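Local coordinates for protein haloacid dehalogenase-like hydrolase (Klebsiella pneumoniae subsp. pneumoniae, PDB 3PGV) that binds a calcium ion and is probably a magnesium-dependent phosphatase of the Cof family of haloacid dehalogenase-like hydrolases, at residues A[40-50]-A[273-284]; A[232-241]-A[255-263]. One frame throughout, in Å; residues are numbered along the deposited sequence.

Contact 1 (A[40-50]-A[273-284])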
loop_
_atom_site.group_PDB
_atom_site.type_symbol
_atom_site.label_atom_id
_atom_site.label_comp_id
_atom_site.label_asym_id
_atom_site.label_seq_id
_atom_site.Cartn_x
_atom_site.Cartn_y
_atom_site.Cartn_z
ATOM N N THR A 40 14.472 -10.199 5.531
ATOM C CA THR A 40 15.759 -10.828 5.817
ATOM C C THR A 40 16.131 -10.687 7.288
ATOM O O THR A 40 15.786 -9.684 7.920
ATOM C CB THR A 40 16.870 -10.238 4.923
ATOM O OG1 THR A 40 17.062 -8.869 5.263
ATOM C CG2 THR A 40 16.578 -10.398 3.425
ATOM N N PRO A 41 16.951 -11.619 7.828
ATOM C CA PRO A 41 17.437 -11.449 9.209
ATOM C C PRO A 41 18.170 -10.109 9.412
ATOM O O PRO A 41 18.077 -9.510 10.497
ATOM C CB PRO A 41 18.377 -12.647 9.397
ATOM C CG PRO A 41 17.895 -13.658 8.414
ATOM C CD PRO A 41 17.464 -12.866 7.224
ATOM N N TYR A 42 18.855 -9.609 8.345
ATOM C CA TYR A 42 19.545 -8.315 8.380
ATOM C C TYR A 42 18.547 -7.191 8.580
ATOM O O TYR A 42 18.805 -6.268 9.359
ATOM C CB TYR A 42 20.354 -8.088 7.077
ATOM C CG TYR A 42 21.098 -6.766 7.049
ATOM C CD1 TYR A 42 20.490 -5.611 6.574
ATOM C CD2 TYR A 42 22.406 -6.670 7.512
ATOM C CE1 TYR A 42 21.153 -4.387 6.583
ATOM C CE2 TYR A 42 23.088 -5.455 7.510
ATOM C CZ TYR A 42 22.462 -4.318 7.033
ATOM O OH TYR A 42 23.138 -3.128 7.012
ATOM N N ALA A 43 17.401 -7.260 7.874
ATOM C CA ALA A 43 16.373 -6.245 7.990
ATOM C C ALA A 43 15.697 -6.330 9.352
ATOM O O ALA A 43 15.566 -5.308 10.019
ATOM C CB ALA A 43 15.349 -6.390 6.864
ATOM N N LYS A 44 15.383 -7.575 9.836
ATOM C CA LYS A 44 14.798 -7.771 11.189
ATOM C C LYS A 44 15.694 -7.172 12.250
ATOM O O LYS A 44 15.206 -6.504 13.149
ATOM C CB LYS A 44 14.568 -9.264 11.492
ATOM C CG LYS A 44 13.441 -9.891 10.698
ATOM C CD LYS A 44 13.466 -11.403 10.816
ATOM C CE LYS A 44 12.488 -12.066 9.883
ATOM N NZ LYS A 44 12.816 -13.502 9.686
ATOM N N GLU A 45 17.014 -7.390 12.136
ATOM C CA GLU A 45 17.988 -6.878 13.094
ATOM C C GLU A 45 18.065 -5.351 13.052
ATOM O O GLU A 45 18.188 -4.719 14.105
ATOM C CB GLU A 45 19.374 -7.523 12.862
ATOM C CG GLU A 45 20.432 -7.159 13.911
ATOM C CD GLU A 45 20.124 -7.549 15.355
ATOM O OE1 GLU A 45 19.154 -8.310 15.582
ATOM O OE2 GLU A 45 20.875 -7.110 16.257
ATOM N N THR A 46 17.900 -4.753 11.851
ATOM C CA THR A 46 17.893 -3.291 11.694
ATOM C C THR A 46 16.705 -2.671 12.434
ATOM O O THR A 46 16.869 -1.658 13.114
ATOM C CB THR A 46 17.911 -2.906 10.207
ATOM O OG1 THR A 46 18.994 -3.584 9.568
ATOM C CG2 THR A 46 18.034 -1.394 9.992
ATOM N N LEU A 47 15.509 -3.302 12.324
ATOM C CA LEU A 47 14.299 -2.842 13.013
ATOM C C LEU A 47 14.502 -2.895 14.531
ATOM O O LEU A 47 14.037 -2.004 15.242
ATOM C CB LEU A 47 13.078 -3.698 12.627
ATOM C CG LEU A 47 12.789 -3.900 11.150
ATOM C CD1 LEU A 47 11.471 -4.635 10.966
ATOM C CD2 LEU A 47 12.764 -2.573 10.391
ATOM N N LYS A 48 15.191 -3.960 15.031
ATOM C CA LYS A 48 15.497 -4.106 16.467
ATOM C C LYS A 48 16.480 -3.043 16.940
ATOM O O LYS A 48 16.287 -2.469 18.003
ATOM C CB LYS A 48 16.054 -5.512 16.771
ATOM C CG LYS A 48 14.981 -6.534 17.099
ATOM C CD LYS A 48 15.582 -7.797 17.703
ATOM N N LEU A 49 17.551 -2.791 16.151
ATOM C CA LEU A 49 18.589 -1.816 16.515
ATOM C C LEU A 49 18.050 -0.395 16.587
ATOM O O LEU A 49 18.398 0.343 17.509
ATOM C CB LEU A 49 19.785 -1.895 15.550
ATOM C CG LEU A 49 20.649 -3.156 15.676
ATOM C CD1 LEU A 49 21.469 -3.390 14.416
ATOM C CD2 LEU A 49 21.547 -3.098 16.931
ATOM N N LEU A 50 17.166 -0.021 15.647
ATOM C CA LEU A 50 16.587 1.320 15.621
ATOM C C LEU A 50 15.476 1.472 16.656
ATOM O O LEU A 50 15.349 2.536 17.262
ATOM C CB LEU A 50 16.090 1.670 14.216
ATOM C CG LEU A 50 17.134 2.310 13.255
ATOM C CD1 LEU A 50 18.364 1.435 13.096
ATOM C CD2 LEU A 50 16.523 2.580 11.901
ATOM N N ASP A 273 19.008 -5.271 -0.150
ATOM C CA ASP A 273 18.520 -4.922 1.196
ATOM C C ASP A 273 18.842 -3.440 1.429
ATOM O O ASP A 273 19.374 -3.070 2.480
ATOM C CB ASP A 273 19.198 -5.810 2.281
ATOM C CG ASP A 273 18.260 -6.744 3.036
ATOM O OD1 ASP A 273 17.030 -6.655 2.822
ATOM O OD2 ASP A 273 18.752 -7.517 3.884
ATOM N N ALA A 274 18.606 -2.608 0.394
ATOM C CA ALA A 274 18.967 -1.189 0.388
ATOM C C ALA A 274 18.337 -0.379 1.513
ATOM O O ALA A 274 18.991 0.518 2.053
ATOM C CB ALA A 274 18.635 -0.569 -0.952
ATOM N N VAL A 275 17.072 -0.664 1.862
ATOM C CA VAL A 275 16.380 0.099 2.931
ATOM C C VAL A 275 17.080 -0.062 4.300
ATOM O O VAL A 275 17.559 0.939 4.842
ATOM C CB VAL A 275 14.849 -0.180 3.002
ATOM C CG1 VAL A 275 14.205 0.562 4.181
ATOM C CG2 VAL A 275 14.166 0.192 1.687
ATOM N N PRO A 276 17.237 -1.313 4.849
ATOM C CA PRO A 276 17.888 -1.445 6.167
ATOM C C PRO A 276 19.345 -0.971 6.177
ATOM O O PRO A 276 19.805 -0.440 7.193
ATOM C CB PRO A 276 17.756 -2.939 6.483
ATOM C CG PRO A 276 17.487 -3.591 5.188
ATOM C CD PRO A 276 16.732 -2.613 4.371
ATOM N N ARG A 277 20.065 -1.126 5.038
ATOM C CA ARG A 277 21.456 -0.658 4.920
ATOM C C ARG A 277 21.517 0.856 4.957
ATOM O O ARG A 277 22.396 1.423 5.605
ATOM C CB ARG A 277 22.116 -1.202 3.643
ATOM C CG ARG A 277 22.317 -2.695 3.686
ATOM C CD ARG A 277 23.013 -3.261 2.452
ATOM N NE ARG A 277 22.936 -4.727 2.447
ATOM C CZ ARG A 277 23.773 -5.518 3.116
ATOM N NH1 ARG A 277 24.790 -4.997 3.795
ATOM N NH2 ARG A 277 23.603 -6.834 3.106
ATOM N N TYR A 278 20.547 1.517 4.302
ATOM C CA TYR A 278 20.435 2.977 4.296
ATOM C C TYR A 278 20.158 3.470 5.713
ATOM O O TYR A 278 20.762 4.444 6.154
ATOM C CB TYR A 278 19.302 3.416 3.347
ATOM C CG TYR A 278 19.214 4.912 3.140
ATOM C CD1 TYR A 278 18.499 5.718 4.024
ATOM C CD2 TYR A 278 19.773 5.515 2.017
ATOM C CE1 TYR A 278 18.387 7.093 3.822
ATOM C CE2 TYR A 278 19.654 6.887 1.795
ATOM C CZ TYR A 278 18.952 7.673 2.694
ATOM O OH TYR A 278 18.823 9.022 2.474
ATOM N N LEU A 279 19.245 2.776 6.429
ATOM C CA LEU A 279 18.869 3.111 7.795
ATOM C C LEU A 279 20.039 2.962 8.768
ATOM O O LEU A 279 20.251 3.845 9.602
ATOM C CB LEU A 279 17.670 2.257 8.252
ATOM C CG LEU A 279 16.324 2.560 7.553
ATOM C CD1 LEU A 279 15.276 1.536 7.921
ATOM C CD2 LEU A 279 15.829 3.964 7.886
ATOM N N ARG A 280 20.828 1.860 8.642
ATOM C CA ARG A 280 22.011 1.646 9.498
ATOM C C ARG A 280 23.056 2.723 9.256
ATOM O O ARG A 280 23.675 3.195 10.203
ATOM C CB ARG A 280 22.628 0.253 9.270
ATOM C CG ARG A 280 21.758 -0.880 9.754
ATOM C CD ARG A 280 22.573 -2.091 10.110
ATOM N NE ARG A 280 21.726 -3.263 10.317
ATOM C CZ ARG A 280 22.170 -4.425 10.778
ATOM N NH1 ARG A 280 23.442 -4.561 11.138
ATOM N NH2 ARG A 280 21.342 -5.448 10.919
ATOM N N LYS A 281 23.234 3.135 7.984
ATOM C CA LYS A 281 24.185 4.183 7.616
ATOM C C LYS A 281 23.732 5.537 8.183
ATOM O O LYS A 281 24.558 6.314 8.672
ATOM C CB LYS A 281 24.330 4.255 6.079
ATOM C CG LYS A 281 25.461 5.157 5.609
ATOM C CD LYS A 281 25.561 5.188 4.099
ATOM N N LEU A 282 22.416 5.768 8.203
ATOM C CA LEU A 282 21.831 7.026 8.662
ATOM C C LEU A 282 21.756 7.130 10.204
ATOM O O LEU A 282 21.989 8.209 10.761
ATOM C CB LEU A 282 20.431 7.190 8.042
ATOM C CG LEU A 282 19.668 8.474 8.378
ATOM C CD1 LEU A 282 20.397 9.704 7.851
ATOM C CD2 LEU A 282 18.266 8.427 7.818
ATOM N N TYR A 283 21.399 6.021 10.882
ATOM C CA TYR A 283 21.164 6.022 12.332
ATOM C C TYR A 283 22.324 5.465 13.166
ATOM O O TYR A 283 22.550 5.940 14.278
ATOM C CB TYR A 283 19.872 5.254 12.665
ATOM C CG TYR A 283 18.611 5.957 12.219
ATOM C CD1 TYR A 283 17.947 6.841 13.065
ATOM C CD2 TYR A 283 18.053 5.705 10.972
ATOM C CE1 TYR A 283 16.777 7.483 12.665
ATOM C CE2 TYR A 283 16.881 6.336 10.562
ATOM C CZ TYR A 283 16.237 7.214 11.417
ATOM O OH TYR A 283 15.080 7.834 11.021
ATOM N N LEU A 284 22.984 4.399 12.689
ATOM C CA LEU A 284 24.008 3.709 13.482
ATOM C C LEU A 284 25.438 4.132 13.097
ATOM O O LEU A 284 26.352 4.051 13.920
ATOM C CB LEU A 284 23.842 2.176 13.351
ATOM C CG LEU A 284 22.413 1.620 13.553
ATOM C CD1 LEU A 284 22.379 0.137 13.342
ATOM C CD2 LEU A 284 21.877 1.959 14.933
#
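The ring of Tyr42 is sandwiched between two guanidinium groups: Arg280 lies nearly parallel on one face, planes 9° apart, and Arg277 covers the opposite face with its CZ 4.4 Å from the Tyr42 ring centroid. Both are cation-pi stacks, and the ring of Pro276 closes on the Tyr42 edge. The setting is the Rossmann-like core domain of a haloacid dehalogenase fold, where helices 41-50 and 274-283 pack side by side on the central sheet, their axes 9.2 Å apart and crossing at 35°. With CG anti to the backbone N (chi1 -180°), Tyr42 reaches across to the second helix. Arg280 is itself layered, Tyr42 on one face of its guanidinium and Leu49 CD1 on the other. Its edge is held too: Arg280 NE donates in plane to Thr46 OG1 at 2.9 Å, and Arg280 NH2 reaches Tyr42 O. These two bonds, with a group on each face, hold the guanidinium flat. Tyr42 O also accepts from Thr46 N and Thr46 OG1, so three donors converge on it. Arg277 NE is hydrogen-bonded to Asp272 O. Further along, Leu50 CD2 packs 3.6 Å from Tyr283 CD2 and also meets Leu279 CB, while Leu284 closes over Leu49 and Leu50. Leu279 and Tyr283 rest on strands 23-27 and 228-232, and Leu50 on strand 56-60. At the other end, Thr40 caps its own helix, OG1 accepting from Ala43 N, and the same OG1 donates to the syn lone pair of Asp273 OD2 at 2.6 Å.

Contact 2 (A[232-241]-A[255-263]). With CA (calcium ion), chain E; EDO (1,2-ethanediol), chain J.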
loop_
_atom_site.group_PDB
_atom_site.type_symbol
_atom_site.label_atom_id
_atom_site.label_comp_id
_atom_site.label_asym_id
_atom_site.label_seq_id
_atom_site.Cartn_x
_atom_site.Cartn_y
_atom_site.Cartn_z
ATOM N N GLY A 232 9.606 3.695 -0.804
ATOM C CA GLY A 232 8.606 3.096 -1.698
ATOM C C GLY A 232 9.102 2.855 -3.115
ATOM O O GLY A 232 10.159 3.371 -3.513
ATOM N N ASP A 233 8.325 2.101 -3.912
ATOM C CA ASP A 233 8.726 1.757 -5.289
ATOM C C ASP A 233 7.567 1.859 -6.315
ATOM O O ASP A 233 7.776 1.603 -7.506
ATOM C CB ASP A 233 9.334 0.336 -5.333
ATOM C CG ASP A 233 8.316 -0.769 -5.159
ATOM O OD1 ASP A 233 7.361 -0.580 -4.370
ATOM O OD2 ASP A 233 8.503 -1.840 -5.760
ATOM N N GLY A 234 6.357 2.161 -5.835
ATOM C CA GLY A 234 5.181 2.206 -6.699
ATOM C C GLY A 234 4.428 3.524 -6.677
ATOM O O GLY A 234 4.678 4.386 -5.822
HETATM N N MSE A 235 3.474 3.679 -7.608
HETATM C CA MSE A 235 2.646 4.878 -7.698
HETATM C C MSE A 235 1.800 5.062 -6.438
HETATM O O MSE A 235 1.542 6.195 -6.039
HETATM C CB MSE A 235 1.758 4.834 -8.955
HETATM C CG MSE A 235 2.536 5.066 -10.255
HETATM SE SE MSE A 235 3.445 6.795 -10.262
HETATM C CE MSE A 235 1.846 7.990 -10.181
ATOM N N ASN A 236 1.427 3.939 -5.763
ATOM C CA ASN A 236 0.674 4.000 -4.500
ATOM C C ASN A 236 1.561 4.463 -3.311
ATOM O O ASN A 236 1.054 4.638 -2.192
ATOM C CB ASN A 236 -0.019 2.670 -4.204
ATOM C CG ASN A 236 0.905 1.458 -4.209
ATOM O OD1 ASN A 236 1.917 1.409 -4.911
ATOM N ND2 ASN A 236 0.526 0.435 -3.488
ATOM N N ASP A 237 2.860 4.781 -3.591
ATOM C CA ASP A 237 3.788 5.348 -2.587
ATOM C C ASP A 237 4.077 6.841 -2.860
ATOM O O ASP A 237 4.729 7.490 -2.050
ATOM C CB ASP A 237 5.113 4.558 -2.568
ATOM C CG ASP A 237 4.943 3.095 -2.237
ATOM O OD1 ASP A 237 4.273 2.791 -1.239
ATOM O OD2 ASP A 237 5.537 2.250 -2.950
ATOM N N ALA A 238 3.642 7.354 -4.036
ATOM C CA ALA A 238 3.950 8.715 -4.491
ATOM C C ALA A 238 3.590 9.799 -3.452
ATOM O O ALA A 238 4.452 10.620 -3.109
ATOM C CB ALA A 238 3.265 8.992 -5.822
ATOM N N GLU A 239 2.346 9.765 -2.900
ATOM C CA GLU A 239 1.927 10.747 -1.877
ATOM C C GLU A 239 2.774 10.607 -0.607
ATOM O O GLU A 239 3.270 11.602 -0.087
ATOM C CB GLU A 239 0.415 10.622 -1.537
ATOM C CG GLU A 239 -0.523 10.778 -2.731
ATOM C CD GLU A 239 -0.743 9.518 -3.562
ATOM O OE1 GLU A 239 -0.182 8.454 -3.205
ATOM O OE2 GLU A 239 -1.501 9.590 -4.555
HETATM N N MSE A 240 3.000 9.365 -0.159
HETATM C CA MSE A 240 3.811 9.089 1.036
HETATM C C MSE A 240 5.223 9.629 0.898
HETATM O O MSE A 240 5.729 10.263 1.826
HETATM C CB MSE A 240 3.841 7.575 1.347
HETATM C CG MSE A 240 4.587 7.243 2.630
HETATM SE SE MSE A 240 4.555 5.377 3.082
HETATM C CE MSE A 240 5.528 4.661 1.600
ATOM N N LEU A 241 5.861 9.387 -0.259
ATOM C CA LEU A 241 7.243 9.797 -0.487
ATOM C C LEU A 241 7.403 11.299 -0.610
ATOM O O LEU A 241 8.427 11.831 -0.190
ATOM C CB LEU A 241 7.841 9.079 -1.717
ATOM C CG LEU A 241 7.903 7.546 -1.648
ATOM C CD1 LEU A 241 8.552 6.974 -2.901
ATOM C CD2 LEU A 241 8.649 7.084 -0.420
ATOM N N GLN A 255 9.369 3.406 -13.283
ATOM C CA GLN A 255 9.920 4.615 -13.894
ATOM C C GLN A 255 8.948 5.798 -13.788
ATOM O O GLN A 255 9.387 6.940 -13.623
ATOM C CB GLN A 255 10.295 4.345 -15.372
ATOM C CG GLN A 255 11.046 5.500 -16.054
ATOM C CD GLN A 255 12.402 5.721 -15.447
ATOM O OE1 GLN A 255 13.217 4.795 -15.314
ATOM N NE2 GLN A 255 12.694 6.959 -15.106
ATOM N N ARG A 256 7.631 5.527 -13.850
ATOM C CA ARG A 256 6.616 6.570 -13.748
ATOM C C ARG A 256 6.705 7.299 -12.396
ATOM O O ARG A 256 6.478 8.508 -12.338
ATOM C CB ARG A 256 5.207 5.989 -13.973
ATOM C CG ARG A 256 4.100 7.049 -13.946
ATOM C CD ARG A 256 2.752 6.488 -14.345
ATOM N NE ARG A 256 1.655 7.341 -13.895
ATOM C CZ ARG A 256 0.371 7.043 -14.054
ATOM N NH1 ARG A 256 0.015 5.936 -14.686
ATOM N NH2 ARG A 256 -0.566 7.849 -13.575
ATOM N N LEU A 257 7.070 6.571 -11.322
ATOM C CA LEU A 257 7.262 7.162 -9.998
ATOM C C LEU A 257 8.504 8.049 -9.998
ATOM O O LEU A 257 8.464 9.163 -9.467
ATOM C CB LEU A 257 7.380 6.045 -8.901
ATOM C CG LEU A 257 7.733 6.534 -7.457
ATOM C CD1 LEU A 257 6.658 7.524 -6.911
ATOM C CD2 LEU A 257 7.920 5.373 -6.526
ATOM N N LYS A 258 9.601 7.561 -10.609
ATOM C CA LYS A 258 10.849 8.333 -10.723
ATOM C C LYS A 258 10.621 9.614 -11.540
ATOM O O LYS A 258 11.103 10.681 -11.154
ATOM C CB LYS A 258 11.963 7.480 -11.358
ATOM C CG LYS A 258 12.424 6.326 -10.470
ATOM C CD LYS A 258 13.374 5.405 -11.204
ATOM C CE LYS A 258 13.827 4.247 -10.350
ATOM N NZ LYS A 258 14.770 3.359 -11.095
ATOM N N ASP A 259 9.841 9.510 -12.643
ATOM C CA ASP A 259 9.535 10.633 -13.526
ATOM C C ASP A 259 8.630 11.672 -12.843
ATOM O O ASP A 259 8.806 12.873 -13.061
ATOM C CB ASP A 259 8.876 10.136 -14.823
ATOM C CG ASP A 259 9.780 9.300 -15.717
ATOM O OD1 ASP A 259 11.014 9.281 -15.469
ATOM O OD2 ASP A 259 9.261 8.695 -16.690
ATOM N N LEU A 260 7.640 11.208 -12.050
ATOM C CA LEU A 260 6.719 12.100 -11.342
ATOM C C LEU A 260 7.440 12.876 -10.238
ATOM O O LEU A 260 7.126 14.045 -10.000
ATOM C CB LEU A 260 5.547 11.304 -10.752
ATOM C CG LEU A 260 4.417 12.143 -10.112
ATOM C CD1 LEU A 260 3.646 12.934 -11.171
ATOM C CD2 LEU A 260 3.472 11.269 -9.293
ATOM N N HIS A 261 8.418 12.242 -9.578
ATOM C CA HIS A 261 9.146 12.878 -8.491
ATOM C C HIS A 261 10.659 12.818 -8.697
ATOM O O HIS A 261 11.361 12.124 -7.954
ATOM C CB HIS A 261 8.741 12.264 -7.144
ATOM C CG HIS A 261 7.305 12.500 -6.794
ATOM N ND1 HIS A 261 6.868 13.729 -6.337
ATOM C CD2 HIS A 261 6.249 11.656 -6.851
ATOM C CE1 HIS A 261 5.567 13.597 -6.136
ATOM N NE2 HIS A 261 5.150 12.367 -6.418
ATOM N N PRO A 262 11.202 13.605 -9.664
ATOM C CA PRO A 262 12.656 13.573 -9.901
ATOM C C PRO A 262 13.468 14.228 -8.769
ATOM O O PRO A 262 14.681 14.006 -8.669
ATOM C CB PRO A 262 12.812 14.339 -11.218
ATOM C CG PRO A 262 11.653 15.247 -11.264
ATOM C CD PRO A 262 10.519 14.522 -10.607
ATOM N N GLU A 263 12.798 15.008 -7.909
ATOM C CA GLU A 263 13.445 15.684 -6.774
ATOM C C GLU A 263 13.797 14.711 -5.628
ATOM O O GLU A 263 14.526 15.084 -4.706
ATOM C CB GLU A 263 12.565 16.842 -6.248
ATOM C CG GLU A 263 11.320 16.398 -5.479
ATOM C CD GLU A 263 10.161 15.864 -6.306
ATOM O OE1 GLU A 263 10.202 15.992 -7.552
ATOM O OE2 GLU A 263 9.176 15.386 -5.696
HETATM CA CA CA E . 5.619 -1.696 -3.529
HETATM C C1 EDO J . 2.043 2.865 -14.099
HETATM O O1 EDO J . 2.017 3.613 -15.322
HETATM C C2 EDO J . 3.457 2.851 -13.544
HETATM O O2 EDO J . 3.471 2.120 -12.322
HETATM O O HOH W 1 3.856 0.237 -3.505
#
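This contact includes part of the metal site of the haloacid dehalogenase fold: Asp233 OD1 binds the calcium ion at 2.2 Å, with Asp27 OD2 and Asp29 O also bound to it. Asp237 braces the loop, its OD2 accepting from Asp233 N and Gly234 N, which arrive from opposite faces of the carboxylate plane. A calcium-bound water lies 2.7 Å from both Asp237 OD2 and Asn236 OD1, which places these two side chains in the second shell. Behind this loop, Leu257 carries most of the apolar contact: CD2 lies 3.5 Å from Gly234 O and also meets Leu241 CD1, while CD1 packs 3.9 Å from Ala238 CB. Selenomethionine Met235 folds back at chi2 and chi3, bringing SE 3.8 Å from Arg256 CG and CE 3.8 Å from Leu260 CD2. His261 NE2 lies 3.9 Å from Ala238 CB, and His261 ND1 donates to the syn lone pair of Glu263 OE2 at 2.9 Å. Arg256 NH2 makes a salt bridge to Glu180 of helix 173-187. Helix 255-260 thus packs against the loop after strand 228-232 and the start of helix 238-243, with Leu241 and Leu257 both resting on Ile249 of strand 246-249.

How the contacts relate
From the N terminus, strand 23-27 brings in Asp27, and soon afterwards helix 41-50 supplies the first half of contact 1. The chain then runs through more of the core sheet and the second, six-stranded sheet before returning along strand 228-232 to 232-241. Contact 2 closes a short loop from there to 255-263 that includes strand 246-249. Helix 274-283 at last completes contact 1, whose loop of 222 intervening residues encloses contact 2 entirely. The two are nested without touching, their centres about 22 Å apart. Contact 1 joins an early helix to the C-terminal one beside the eight-stranded sheet, whereas contact 2 backs the calcium site; strand 228-232 links them, leading into contact 2 and packing against helix 274-283.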